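Local atomic coordinates of exopolysaccharide biosynthesis protein (Pantoea stewartii subsp. stewartii DC283, PDB entry 6TGF), a protein that modifies glycan biofilm, probably as a hydrolase acting on the exopolysaccharide, and has a parallel beta-helix fold like that of bacteriophage tailspikes. Residues B[364-378]-B[387-401]. Numbering follows the deposited sequence.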
loop_
_atom_site.group_PDB
_atom_site.type_symbol
_atom_site.label_atom_id
_atom_site.label_comp_id
_atom_site.label_asym_id
_atom_site.label_seq_id
_atom_site.Cartn_x
_atom_site.Cartn_y
_atom_site.Cartn_z
ATOM N N ARG B 364 -0.789 -17.436 -7.900
ATOM C CA ARG B 364 -0.016 -18.575 -7.333
ATOM C C ARG B 364 0.661 -19.333 -8.479
ATOM O O ARG B 364 -0.048 -19.729 -9.423
ATOM C CB ARG B 364 -0.920 -19.507 -6.519
ATOM C CG ARG B 364 -1.417 -18.906 -5.211
ATOM C CD ARG B 364 -1.918 -19.950 -4.225
ATOM N NE ARG B 364 -1.007 -20.184 -3.107
ATOM C CZ ARG B 364 -0.867 -19.379 -2.053
ATOM N NH1 ARG B 364 -1.569 -18.261 -1.962
ATOM N NH2 ARG B 364 -0.016 -19.691 -1.090
ATOM N N PHE B 365 1.983 -19.508 -8.400
ATOM C CA PHE B 365 2.803 -20.297 -9.357
ATOM C C PHE B 365 3.278 -21.582 -8.668
ATOM O O PHE B 365 4.229 -21.521 -7.868
ATOM C CB PHE B 365 3.973 -19.456 -9.877
ATOM C CG PHE B 365 3.566 -18.130 -10.466
ATOM C CD1 PHE B 365 2.861 -18.070 -11.659
ATOM C CD2 PHE B 365 3.882 -16.942 -9.826
ATOM C CE1 PHE B 365 2.484 -16.850 -12.198
ATOM C CE2 PHE B 365 3.506 -15.722 -10.368
ATOM C CZ PHE B 365 2.807 -15.678 -11.552
ATOM N N ASN B 366 2.618 -22.705 -8.964
ATOM C CA ASN B 366 2.933 -24.046 -8.401
ATOM C C ASN B 366 3.593 -24.903 -9.485
ATOM O O ASN B 366 2.958 -25.105 -10.535
ATOM C CB ASN B 366 1.684 -24.742 -7.856
ATOM C CG ASN B 366 1.018 -23.981 -6.730
ATOM O OD1 ASN B 366 1.686 -23.329 -5.932
ATOM N ND2 ASN B 366 -0.301 -24.066 -6.653
ATOM N N ASN B 367 4.819 -25.374 -9.237
ATOM C CA ASN B 367 5.532 -26.375 -10.079
ATOM C C ASN B 367 5.637 -25.862 -11.520
ATOM O O ASN B 367 5.366 -26.650 -12.447
ATOM C CB ASN B 367 4.832 -27.737 -10.032
ATOM C CG ASN B 367 4.383 -28.121 -8.638
ATOM O OD1 ASN B 367 5.201 -28.485 -7.796
ATOM N ND2 ASN B 367 3.086 -28.046 -8.389
ATOM N N VAL B 368 6.013 -24.593 -11.699
ATOM C CA VAL B 368 6.211 -23.961 -13.038
ATOM C C VAL B 368 7.640 -24.266 -13.500
ATOM O O VAL B 368 8.589 -23.897 -12.779
ATOM C CB VAL B 368 5.923 -22.447 -13.003
ATOM C CG1 VAL B 368 6.261 -21.770 -14.323
ATOM C CG2 VAL B 368 4.478 -22.165 -12.619
ATOM N N GLY B 369 7.769 -24.926 -14.655
ATOM C CA GLY B 369 9.055 -25.336 -15.251
ATOM C C GLY B 369 9.691 -24.218 -16.062
ATOM O O GLY B 369 10.931 -24.116 -16.041
ATOM N N GLY B 370 8.876 -23.415 -16.756
ATOM C CA GLY B 370 9.328 -22.285 -17.592
ATOM C C GLY B 370 9.424 -20.991 -16.804
ATOM O O GLY B 370 9.408 -21.051 -15.561
ATOM N N THR B 371 9.529 -19.857 -17.503
ATOM C CA THR B 371 9.494 -18.489 -16.917
ATOM C C THR B 371 8.029 -18.120 -16.650
ATOM O O THR B 371 7.292 -17.945 -17.631
ATOM C CB THR B 371 10.188 -17.470 -17.830
ATOM O OG1 THR B 371 11.544 -17.879 -18.018
ATOM C CG2 THR B 371 10.165 -16.063 -17.273
ATOM N N ALA B 372 7.628 -18.012 -15.379
ATOM C CA ALA B 372 6.228 -17.767 -14.954
ATOM C C ALA B 372 5.684 -16.505 -15.638
ATOM O O ALA B 372 4.620 -16.593 -16.276
ATOM C CB ALA B 372 6.144 -17.666 -13.450
ATOM N N LEU B 373 6.393 -15.379 -15.510
ATOM C CA LEU B 373 6.047 -14.081 -16.152
ATOM C C LEU B 373 7.282 -13.526 -16.868
ATOM O O LEU B 373 8.348 -13.445 -16.226
ATOM C CB LEU B 373 5.547 -13.100 -15.086
ATOM C CG LEU B 373 4.160 -13.387 -14.511
ATOM C CD1 LEU B 373 3.875 -12.486 -13.317
ATOM C CD2 LEU B 373 3.078 -13.220 -15.570
ATOM N N SER B 374 7.131 -13.159 -18.144
ATOM C CA SER B 374 8.189 -12.569 -19.006
ATOM C C SER B 374 7.688 -11.246 -19.597
ATOM O O SER B 374 6.727 -11.286 -20.389
ATOM C CB SER B 374 8.599 -13.536 -20.087
ATOM O OG SER B 374 9.615 -12.978 -20.907
ATOM N N LEU B 375 8.314 -10.126 -19.217
ATOM C CA LEU B 375 7.933 -8.751 -19.643
ATOM C C LEU B 375 9.086 -8.117 -20.433
ATOM O O LEU B 375 10.245 -8.518 -20.217
ATOM C CB LEU B 375 7.585 -7.920 -18.402
ATOM C CG LEU B 375 6.553 -8.536 -17.457
ATOM C CD1 LEU B 375 6.319 -7.637 -16.255
ATOM C CD2 LEU B 375 5.241 -8.814 -18.174
ATOM N N LEU B 376 8.769 -7.159 -21.309
ATOM C CA LEU B 376 9.743 -6.487 -22.212
ATOM C C LEU B 376 9.509 -4.972 -22.195
ATOM O O LEU B 376 8.341 -4.554 -22.290
ATOM C CB LEU B 376 9.577 -7.059 -23.623
ATOM C CG LEU B 376 10.612 -6.605 -24.650
ATOM C CD1 LEU B 376 12.013 -7.053 -24.261
ATOM C CD2 LEU B 376 10.254 -7.123 -26.034
ATOM N N ASP B 377 10.587 -4.188 -22.082
ATOM C CA ASP B 377 10.570 -2.701 -22.122
ATOM C C ASP B 377 9.474 -2.183 -21.182
ATOM O O ASP B 377 8.641 -1.364 -21.624
ATOM C CB ASP B 377 10.367 -2.198 -23.552
ATOM C CG ASP B 377 11.461 -2.619 -24.518
ATOM O OD1 ASP B 377 12.601 -2.832 -24.062
ATOM O OD2 ASP B 377 11.159 -2.726 -25.722
ATOM N N THR B 378 9.480 -2.651 -19.933
ATOM C CA THR B 378 8.471 -2.313 -18.894
ATOM C C THR B 378 8.555 -0.817 -18.570
ATOM O O THR B 378 9.672 -0.332 -18.305
ATOM C CB THR B 378 8.669 -3.174 -17.641
ATOM O OG1 THR B 378 8.509 -4.540 -18.023
ATOM C CG2 THR B 378 7.697 -2.834 -16.534
ATOM N N TYR B 387 2.501 -15.648 -5.093
ATOM C CA TYR B 387 3.131 -16.784 -4.376
ATOM C C TYR B 387 3.709 -17.751 -5.417
ATOM O O TYR B 387 3.024 -18.027 -6.418
ATOM C CB TYR B 387 2.103 -17.427 -3.437
ATOM C CG TYR B 387 1.359 -16.449 -2.559
ATOM C CD1 TYR B 387 0.268 -15.739 -3.039
ATOM C CD2 TYR B 387 1.749 -16.223 -1.248
ATOM C CE1 TYR B 387 -0.414 -14.832 -2.243
ATOM C CE2 TYR B 387 1.077 -15.320 -0.438
ATOM C CZ TYR B 387 -0.008 -14.622 -0.937
ATOM O OH TYR B 387 -0.677 -13.731 -0.149
ATOM N N ALA B 388 4.947 -18.208 -5.207
ATOM C CA ALA B 388 5.650 -19.195 -6.061
ATOM C C ALA B 388 6.113 -20.373 -5.195
ATOM O O ALA B 388 6.832 -20.129 -4.209
ATOM C CB ALA B 388 6.807 -18.535 -6.771
ATOM N N SER B 389 5.700 -21.595 -5.547
ATOM C CA SER B 389 6.034 -22.852 -4.828
ATOM C C SER B 389 6.670 -23.858 -5.791
ATOM O O SER B 389 5.998 -24.248 -6.766
ATOM C CB SER B 389 4.822 -23.446 -4.160
ATOM O OG SER B 389 5.043 -24.807 -3.821
ATOM N N ALA B 390 7.912 -24.265 -5.509
ATOM C CA ALA B 390 8.623 -25.384 -6.170
ATOM C C ALA B 390 8.676 -25.161 -7.687
ATOM O O ALA B 390 8.409 -26.117 -8.438
ATOM C CB ALA B 390 7.945 -26.686 -5.818
ATOM N N CYS B 391 9.016 -23.942 -8.115
ATOM C CA CYS B 391 9.212 -23.566 -9.541
ATOM C C CYS B 391 10.701 -23.675 -9.885
ATOM O O CYS B 391 11.527 -23.172 -9.097
ATOM C CB CYS B 391 8.686 -22.162 -9.812
ATOM S SG CYS B 391 6.931 -21.968 -9.410
ATOM N N THR B 392 11.027 -24.318 -11.011
ATOM C CA THR B 392 12.417 -24.646 -11.427
ATOM C C THR B 392 12.937 -23.609 -12.431
ATOM O O THR B 392 14.171 -23.524 -12.584
ATOM C CB THR B 392 12.512 -26.073 -11.984
ATOM O OG1 THR B 392 11.877 -26.121 -13.263
ATOM C CG2 THR B 392 11.891 -27.099 -11.062
ATOM N N GLY B 393 12.042 -22.861 -13.086
ATOM C CA GLY B 393 12.398 -21.762 -14.004
ATOM C C GLY B 393 12.406 -20.424 -13.289
ATOM O O GLY B 393 12.272 -20.417 -12.047
ATOM N N ASP B 394 12.566 -19.330 -14.041
ATOM C CA ASP B 394 12.426 -17.939 -13.533
ATOM C C ASP B 394 10.951 -17.692 -13.205
ATOM O O ASP B 394 10.091 -18.249 -13.912
ATOM C CB ASP B 394 12.935 -16.909 -14.547
ATOM C CG ASP B 394 14.428 -16.973 -14.821
ATOM O OD1 ASP B 394 15.139 -17.664 -14.064
ATOM O OD2 ASP B 394 14.867 -16.326 -15.791
ATOM N N VAL B 395 10.670 -16.903 -12.164
ATOM C CA VAL B 395 9.284 -16.535 -11.750
ATOM C C VAL B 395 8.949 -15.164 -12.359
ATOM O O VAL B 395 8.225 -15.140 -13.372
ATOM C CB VAL B 395 9.127 -16.577 -10.216
ATOM C CG1 VAL B 395 7.734 -16.160 -9.768
ATOM C CG2 VAL B 395 9.467 -17.952 -9.664
ATOM N N ILE B 396 9.476 -14.074 -11.793
ATOM C CA ILE B 396 9.278 -12.685 -12.307
ATOM C C ILE B 396 10.504 -12.305 -13.147
ATOM O O ILE B 396 11.572 -12.046 -12.557
ATOM C CB ILE B 396 9.032 -11.683 -11.158
ATOM C CG1 ILE B 396 8.044 -12.219 -10.117
ATOM C CG2 ILE B 396 8.592 -10.334 -11.710
ATOM C CD1 ILE B 396 6.680 -12.572 -10.667
ATOM N N GLN B 397 10.347 -12.284 -14.475
ATOM C CA GLN B 397 11.422 -11.955 -15.448
ATOM C C GLN B 397 10.994 -10.731 -16.263
ATOM O O GLN B 397 9.825 -10.685 -16.689
ATOM C CB GLN B 397 11.710 -13.157 -16.350
ATOM C CG GLN B 397 12.950 -12.995 -17.222
ATOM C CD GLN B 397 12.669 -12.309 -18.537
ATOM O OE1 GLN B 397 11.694 -12.612 -19.222
ATOM N NE2 GLN B 397 13.533 -11.377 -18.906
ATOM N N ALA B 398 11.910 -9.779 -16.457
ATOM C CA ALA B 398 11.722 -8.574 -17.299
ATOM C C ALA B 398 13.041 -8.232 -18.000
ATOM O O ALA B 398 14.073 -8.137 -17.304
ATOM C CB ALA B 398 11.221 -7.423 -16.460
ATOM N N GLY B 399 12.997 -8.071 -19.326
ATOM C CA GLY B 399 14.150 -7.705 -20.171
ATOM C C GLY B 399 13.851 -6.482 -21.020
ATOM O O GLY B 399 12.819 -5.827 -20.771
ATOM N N TRP B 400 14.720 -6.188 -21.991
ATOM C CA TRP B 400 14.638 -4.992 -22.874
ATOM C C TRP B 400 15.043 -5.373 -24.302
ATOM O O TRP B 400 15.669 -6.437 -24.474
ATOM C CB TRP B 400 15.513 -3.862 -22.318
ATOM C CG TRP B 400 16.932 -4.274 -22.075
ATOM C CD1 TRP B 400 17.959 -4.259 -22.972
ATOM C CD2 TRP B 400 17.480 -4.787 -20.847
ATOM N NE1 TRP B 400 19.108 -4.717 -22.387
ATOM C CE2 TRP B 400 18.845 -5.049 -21.084
ATOM C CE3 TRP B 400 16.953 -5.044 -19.576
ATOM C CZ2 TRP B 400 19.688 -5.555 -20.094
ATOM C CZ3 TRP B 400 17.786 -5.544 -18.600
ATOM C CH2 TRP B 400 19.134 -5.797 -18.858
ATOM N N SER B 401 14.705 -4.525 -25.280
ATOM C CA SER B 401 14.863 -4.790 -26.736
ATOM C C SER B 401 16.151 -4.161 -27.284
ATOM O O SER B 401 16.825 -4.831 -28.089
ATOM C CB SER B 401 13.657 -4.313 -27.505
ATOM O OG SER B 401 13.174 -3.090 -26.976
HETATM O O HOH W 1 8.211 -28.740 -8.858
HETATM O O HOH W 2 13.065 -19.622 -16.736
HETATM O O HOH W 3 11.094 -4.856 -18.975
#
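Arg364 lays its guanidinium flat over one face of the Tyr387 ring, the planes 18° apart and NH1 3.3 Å from Tyr387 CD1, a stack that is also a cation-pi pair. A bend at chi3 folds the arginine chain down onto its neighbour. The Tyr387 hydroxyl is hydrogen-bonded to Arg359 of the second subunit. Phe365, on the strand face opposite Arg364, reaches across to a turn residue of the next coil, its CD2 meeting Val395 CG1 at 3.9 Å, while Ala372 CB, from the turn of its own coil, sits over one face of the phenyl ring; farther along, Leu373 and Ile396 run side by side, their CD1 atoms 3.9 Å apart. Leu373 and Ile396 are an in-register aliphatic pair in successive coils of the parallel beta-helix, and with Phe365 and Val395 they fill its interior. Backbone hydrogen bonds of parallel pairing join 364-366 to 387-389 and 373-376 to 396-399. Through the turn between the two strand pairs the rungs remain linked, by Thr392 N to Val368 O and by a weak bond from Val368 N to Cys391 SG (3.6 Å). Among polar side chains, Ser374 OG, turned anti to its own N (chi1 -180°), donates to OE1 of Gln397, nearly in line with its side-chain C=O, 2.7 Å away. Asp377 receives Ser401 N on the syn side of OD1, 3.0 Å off and 19° out of the carboxylate plane. Water 2 bridges Thr371 OG1 to Asp394 N, while the Asp394 carboxylate is held by Lys428 N and Asn431 ND2.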